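Local coordinates for periplasmic branched-chain amino acid-binding protein (Burkholderia mallei, PDB 3I09) that probably captures branched-chain amino acids or related small carboxylates in the periplasm for an ABC transporter, and here holds acetoacetic acid, at residues T79-A84 with Y150-A155; Y122-L127 with K154-N159. All coordinates share one frame; numbering follows the deposited sequence. Where two conformers were deposited one is given.

Interaction 1 (T79-A84 with Y150-A155); sequences TNSATA and YAFGKA. With AAE (acetoacetic acid), chain C.
Ser81 and Phe152 bring the first turns of helices 81-94 and 151-166 together, their CA atoms 5.3 Å apart, and the two segments close on a bound acetoacetic acid instead of bonding directly to each other. The ligand carboxylate does the joining. Its O3 takes the backbone N of Ser81 at 2.8 Å and, from the other segment, Tyr150 OH at 2.6 Å, while Ser81 OG donates to its O1 at 2.5 Å. Asn80 N meets the keto oxygen O8 in a nearly straight bond of 2.9 Å, N-H...O angle 172°. Tyr150, its CG tucked between the backbone N and the carbonyl carbon (chi1 74°), turns its ring edge to the N atoms of Ser81 and Ala82, and CD2 rests 4.2 Å from the CB of Ala82. Phe152 lays its ring face against the ligand, C4 standing 3.6 Å above the ring centre, and Ser81 OG lies at the edge of the same ring. Asn80 is the N-cap of helix 81-94: OD1 accepts from Thr83 N at 3.2 Å, the donor standing above the carbonyl plane, and more weakly from Ala82 N. The same oxygen passes obliquely by Tyr150 CE2, amide and ring planes 61° apart, while ND2 is bonded to Asn54. Tyr17 reaches Tyr150 OH, Ser81 OG is also bonded to Ala105 N, and Gly104 N adds another bond to the ligand. Helix-start amides binding carboxylate and keto oxygens, with aromatics meeting the ligand from the other segment, mark this type I periplasmic binding protein's ligand site.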
loop_
_atom_site.group_PDB
_atom_site.type_symbol
_atom_site.label_atom_id
_atom_site.label_comp_id
_atom_site.label_asym_id
_atom_site.label_seq_id
_atom_site.Cartn_x
_atom_site.Cartn_y
_atom_site.Cartn_z
ATOM N N THR A 79 0.212 4.816 5.977
ATOM C CA THR A 79 1.057 3.639 6.119
ATOM C C THR A 79 0.916 3.012 7.518
ATOM O O THR A 79 0.345 3.605 8.435
ATOM C CB THR A 79 2.523 4.005 5.813
ATOM O OG1 THR A 79 2.902 5.148 6.577
ATOM C CG2 THR A 79 2.718 4.341 4.292
ATOM N N ASN A 80 1.405 1.778 7.611
ATOM C CA ASN A 80 1.532 1.005 8.839
ATOM C C ASN A 80 0.228 0.250 9.169
ATOM O O ASN A 80 -0.764 0.854 9.583
ATOM C CB ASN A 80 2.020 1.867 9.998
ATOM C CG ASN A 80 2.300 1.032 11.258
ATOM O OD1 ASN A 80 1.502 0.127 11.605
ATOM N ND2 ASN A 80 3.417 1.325 11.950
ATOM N N SER A 81 0.242 -1.064 8.945
ATOM C CA SER A 81 -0.961 -1.872 9.115
ATOM C C SER A 81 -1.457 -1.938 10.564
ATOM O O SER A 81 -2.633 -2.136 10.765
ATOM C CB SER A 81 -0.780 -3.298 8.581
ATOM O OG SER A 81 -0.735 -3.327 7.168
ATOM N N ALA A 82 -0.573 -1.785 11.555
ATOM C CA ALA A 82 -1.036 -1.761 12.958
ATOM C C ALA A 82 -1.922 -0.518 13.145
ATOM O O ALA A 82 -3.011 -0.605 13.751
ATOM C CB ALA A 82 0.126 -1.773 13.944
ATOM N N THR A 83 -1.481 0.628 12.606
ATOM C CA THR A 83 -2.297 1.844 12.664
ATOM C C THR A 83 -3.552 1.724 11.813
ATOM O O THR A 83 -4.624 2.212 12.204
ATOM C CB THR A 83 -1.548 3.129 12.304
ATOM O OG1 THR A 83 -1.351 3.222 10.892
ATOM C CG2 THR A 83 -0.210 3.233 13.006
ATOM N N ALA A 84 -3.450 1.045 10.676
ATOM C CA ALA A 84 -4.615 0.883 9.805
ATOM C C ALA A 84 -5.747 0.143 10.528
ATOM O O ALA A 84 -6.929 0.461 10.352
ATOM C CB ALA A 84 -4.259 0.111 8.509
ATOM N N TYR A 150 5.106 -7.261 13.151
ATOM C CA TYR A 150 3.841 -6.576 13.413
ATOM C C TYR A 150 2.850 -7.019 12.345
ATOM O O TYR A 150 3.174 -7.871 11.531
ATOM C CB TYR A 150 3.987 -5.040 13.463
ATOM C CG TYR A 150 4.181 -4.346 12.147
ATOM C CD1 TYR A 150 5.308 -4.580 11.370
ATOM C CD2 TYR A 150 3.274 -3.374 11.714
ATOM C CE1 TYR A 150 5.503 -3.897 10.145
ATOM C CE2 TYR A 150 3.457 -2.705 10.520
ATOM C CZ TYR A 150 4.577 -2.943 9.751
ATOM O OH TYR A 150 4.741 -2.250 8.559
ATOM N N ALA A 151 1.637 -6.475 12.383
ATOM C CA ALA A 151 0.527 -6.973 11.567
ATOM C C ALA A 151 0.849 -7.091 10.090
ATOM O O ALA A 151 0.429 -8.043 9.443
ATOM C CB ALA A 151 -0.709 -6.080 11.731
ATOM N N PHE A 152 1.581 -6.123 9.544
ATOM C CA PHE A 152 1.919 -6.177 8.130
ATOM C C PHE A 152 2.809 -7.358 7.764
ATOM O O PHE A 152 2.507 -8.088 6.829
ATOM C CB PHE A 152 2.600 -4.877 7.663
ATOM C CG PHE A 152 3.149 -4.963 6.289
ATOM C CD1 PHE A 152 2.292 -4.997 5.189
ATOM C CD2 PHE A 152 4.525 -5.052 6.078
ATOM C CE1 PHE A 152 2.795 -5.083 3.908
ATOM C CE2 PHE A 152 5.037 -5.173 4.797
ATOM C CZ PHE A 152 4.170 -5.172 3.697
ATOM N N GLY A 153 3.930 -7.515 8.472
ATOM C CA GLY A 153 4.841 -8.617 8.193
ATOM C C GLY A 153 4.155 -9.953 8.304
ATOM O O GLY A 153 4.303 -10.821 7.429
ATOM N N LYS A 154 3.394 -10.128 9.384
ATOM C CA LYS A 154 2.717 -11.388 9.655
ATOM C C LYS A 154 1.713 -11.741 8.550
ATOM O O LYS A 154 1.667 -12.884 8.083
ATOM C CB LYS A 154 2.031 -11.343 11.028
ATOM C CG LYS A 154 3.023 -11.197 12.178
ATOM C CD LYS A 154 2.347 -11.211 13.556
ATOM C CE LYS A 154 3.202 -10.495 14.602
ATOM N NZ LYS A 154 2.500 -10.367 15.916
ATOM N N ALA A 155 0.931 -10.762 8.126
ATOM C CA ALA A 155 -0.045 -10.973 7.060
ATOM C C ALA A 155 0.656 -11.316 5.750
ATOM O O ALA A 155 0.235 -12.246 5.054
ATOM C CB ALA A 155 -0.931 -9.765 6.869
HETATM O O1 AAE C . 1.029 -2.102 5.810
HETATM C C2 AAE C . 2.168 -1.744 6.159
HETATM O O3 AAE C . 2.509 -1.668 7.360
HETATM C C4 AAE C . 3.193 -1.450 5.076
HETATM C C5 AAE C . 3.199 0.007 4.709
HETATM O O8 AAE C . 2.288 0.782 5.089
HETATM C C9 AAE C . 4.265 0.416 3.735
#

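Interaction 2 (Y122-L127 with K154-N159); sequences YDTMAL and KALEKN. With AAE (acetoacetic acid), chain C.
Thr124 OG1 meets Asn159 OD1 at only 2.6 Å and almost head-on, the C=O...donor angle being 169°, in the one hydrogen bond between these two segments. The hydroxyl donates, and it sits between the backbone N and carbonyl carbon of its own residue (chi1 53°), which turns it to Asn159 and sends the methyl CG2 to the CB of Leu156, 3.8 Å away. The two polar side chains cross at about a right angle. Asn159 CB lies against the carbonyl oxygen of Thr124 at 3.6 Å. Its ND2 faces the bent end of Met125, a selenomethionine whose CE comes within 3.4 Å. Beyond the polar pair, Leu156, with CG anti to the backbone N, swings CD1 to the CB of Leu127 at 3.9 Å, the two leucines crossing nearly perpendicularly. Ala155 CB also lies near the threonine hydroxyl. Asp123 N-caps helix 124-137, OD1 accepting from Ala126 N at 3.0 Å with an N-H...O angle of 164°. Both polar partners also reach the loop holding Asp106: Thr124 OG1 is bonded to its backbone N and Asn159 ND2 to its carboxylate. Tyr122, just before the helix, reaches into the ligand pocket and is bonded to Gly102 O. Buried threonine and asparagine groups are thus satisfied by each other and by one loop residue, which fixes the amide's rotation and ties both helices to a loop next to the ligand site.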
loop_
_atom_site.group_PDB
_atom_site.type_symbol
_atom_site.label_atom_id
_atom_site.label_comp_id
_atom_site.label_asym_id
_atom_site.label_seq_id
_atom_site.Cartn_x
_atom_site.Cartn_y
_atom_site.Cartn_z
ATOM N N TYR A 122 -3.537 -1.404 -2.686
ATOM C CA TYR A 122 -2.893 -2.721 -2.771
ATOM C C TYR A 122 -3.201 -3.470 -1.478
ATOM O O TYR A 122 -3.645 -2.872 -0.523
ATOM C CB TYR A 122 -1.379 -2.634 -2.945
ATOM C CG TYR A 122 -0.652 -2.225 -1.712
ATOM C CD1 TYR A 122 -0.767 -0.929 -1.214
ATOM C CD2 TYR A 122 0.030 -3.158 -0.935
ATOM C CE1 TYR A 122 -0.131 -0.551 -0.008
ATOM C CE2 TYR A 122 0.702 -2.780 0.244
ATOM C CZ TYR A 122 0.593 -1.499 0.714
ATOM O OH TYR A 122 1.233 -1.150 1.892
ATOM N N ASP A 123 -2.968 -4.771 -1.457
ATOM C CA ASP A 123 -2.918 -5.493 -0.179
ATOM C C ASP A 123 -1.945 -6.639 -0.260
ATOM O O ASP A 123 -1.350 -6.921 -1.310
ATOM C CB ASP A 123 -4.309 -5.937 0.356
ATOM C CG ASP A 123 -4.994 -7.001 -0.485
ATOM O OD1 ASP A 123 -4.313 -7.842 -1.091
ATOM O OD2 ASP A 123 -6.258 -6.971 -0.506
ATOM N N THR A 124 -1.745 -7.289 0.869
ATOM C CA THR A 124 -0.762 -8.379 0.939
ATOM C C THR A 124 -1.130 -9.623 0.151
ATOM O O THR A 124 -0.239 -10.374 -0.264
ATOM C CB THR A 124 -0.506 -8.762 2.399
ATOM O OG1 THR A 124 -1.750 -9.031 3.049
ATOM C CG2 THR A 124 0.194 -7.623 3.109
HETATM N N MSE A 125 -2.417 -9.868 -0.089
HETATM C CA MSE A 125 -2.803 -10.969 -0.987
HETATM C C MSE A 125 -2.341 -10.680 -2.435
HETATM O O MSE A 125 -1.803 -11.550 -3.084
HETATM C CB MSE A 125 -4.317 -11.194 -0.910
HETATM C CG MSE A 125 -4.837 -12.207 -1.830
HETATM SE SE MSE A 125 -4.167 -13.979 -1.253
HETATM C CE MSE A 125 -5.402 -14.239 0.201
ATOM N N ALA A 126 -2.554 -9.464 -2.940
ATOM C CA ALA A 126 -2.099 -9.109 -4.278
ATOM C C ALA A 126 -0.583 -9.187 -4.392
ATOM O O ALA A 126 -0.088 -9.655 -5.420
ATOM C CB ALA A 126 -2.580 -7.703 -4.694
ATOM N N LEU A 127 0.148 -8.739 -3.362
ATOM C CA LEU A 127 1.623 -8.863 -3.349
ATOM C C LEU A 127 2.076 -10.301 -3.489
ATOM O O LEU A 127 2.941 -10.627 -4.317
ATOM C CB LEU A 127 2.252 -8.211 -2.110
ATOM C CG LEU A 127 2.001 -6.707 -1.921
ATOM C CD1 LEU A 127 2.555 -6.200 -0.599
ATOM C CD2 LEU A 127 2.530 -5.865 -3.137
ATOM N N LYS A 154 3.394 -10.128 9.384
ATOM C CA LYS A 154 2.717 -11.388 9.655
ATOM C C LYS A 154 1.713 -11.741 8.550
ATOM O O LYS A 154 1.667 -12.884 8.083
ATOM C CB LYS A 154 2.031 -11.343 11.028
ATOM C CG LYS A 154 3.023 -11.197 12.178
ATOM C CD LYS A 154 2.347 -11.211 13.556
ATOM C CE LYS A 154 3.202 -10.495 14.602
ATOM N NZ LYS A 154 2.500 -10.367 15.916
ATOM N N ALA A 155 0.931 -10.762 8.126
ATOM C CA ALA A 155 -0.045 -10.973 7.060
ATOM C C ALA A 155 0.656 -11.316 5.750
ATOM O O ALA A 155 0.235 -12.246 5.054
ATOM C CB ALA A 155 -0.931 -9.765 6.869
ATOM N N LEU A 156 1.759 -10.635 5.462
ATOM C CA LEU A 156 2.401 -10.790 4.159
ATOM C C LEU A 156 3.107 -12.119 4.122
ATOM O O LEU A 156 3.051 -12.798 3.117
ATOM C CB LEU A 156 3.376 -9.650 3.859
ATOM C CG LEU A 156 4.172 -9.681 2.544
ATOM C CD1 LEU A 156 3.256 -9.802 1.286
ATOM C CD2 LEU A 156 4.984 -8.400 2.468
ATOM N N GLU A 157 3.752 -12.494 5.223
ATOM C CA GLU A 157 4.393 -13.802 5.313
ATOM C C GLU A 157 3.344 -14.903 5.137
ATOM O O GLU A 157 3.572 -15.884 4.431
ATOM C CB GLU A 157 5.147 -13.971 6.649
ATOM C CG GLU A 157 5.765 -15.376 6.836
ATOM C CD GLU A 157 6.386 -15.615 8.216
ATOM O OE1 GLU A 157 7.068 -14.721 8.766
ATOM O OE2 GLU A 157 6.222 -16.730 8.743
ATOM N N LYS A 158 2.197 -14.760 5.784
ATOM C CA LYS A 158 1.173 -15.805 5.650
ATOM C C LYS A 158 0.624 -15.927 4.217
ATOM O O LYS A 158 0.546 -17.036 3.685
ATOM C CB LYS A 158 0.026 -15.610 6.653
ATOM C CG LYS A 158 -1.197 -16.499 6.461
ATOM C CD LYS A 158 -0.922 -17.935 6.756
ATOM C CE LYS A 158 -2.211 -18.687 7.179
ATOM N NZ LYS A 158 -3.297 -18.605 6.143
ATOM N N ASN A 159 0.277 -14.792 3.595
ATOM C CA ASN A 159 -0.243 -14.809 2.217
ATOM C C ASN A 159 0.818 -15.417 1.300
ATOM O O ASN A 159 0.533 -16.238 0.451
ATOM C CB ASN A 159 -0.544 -13.391 1.711
ATOM C CG ASN A 159 -1.797 -12.752 2.314
ATOM O OD1 ASN A 159 -1.751 -11.597 2.698
ATOM N ND2 ASN A 159 -2.913 -13.477 2.373
HETATM O O1 AAE C . 1.029 -2.102 5.810
HETATM C C2 AAE C . 2.168 -1.744 6.159
HETATM O O3 AAE C . 2.509 -1.668 7.360
HETATM C C4 AAE C . 3.193 -1.450 5.076
HETATM C C5 AAE C . 3.199 0.007 4.709
HETATM O O8 AAE C . 2.288 0.782 5.089
HETATM C C9 AAE C . 4.265 0.416 3.735
#

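How the interactions relate
Interactions 1 and 2 lie about 10 Å apart, centre to centre, and share helix 151-166, whose start serves 79-84 while Ala155, Leu156 and Asn159 farther along pack on 122-127. They meet where Phe152 CE1 packs on Thr124 CG2 at 3.7 Å. Along the chain 79-84 comes first, then 122-127, and 150-159 closes both contacts. Helix 81-94 follows strand 72-77 of the mixed sheet, whereas helix 151-166 follows strand 142-148 of the separate parallel sheet, so interaction 1 spans the cleft between the two. Interaction 1 holds acetoacetic acid by hydrogen bonds; interaction 2 reaches it only through Tyr122, consistent with a closed state in which both helix starts meet the ligand.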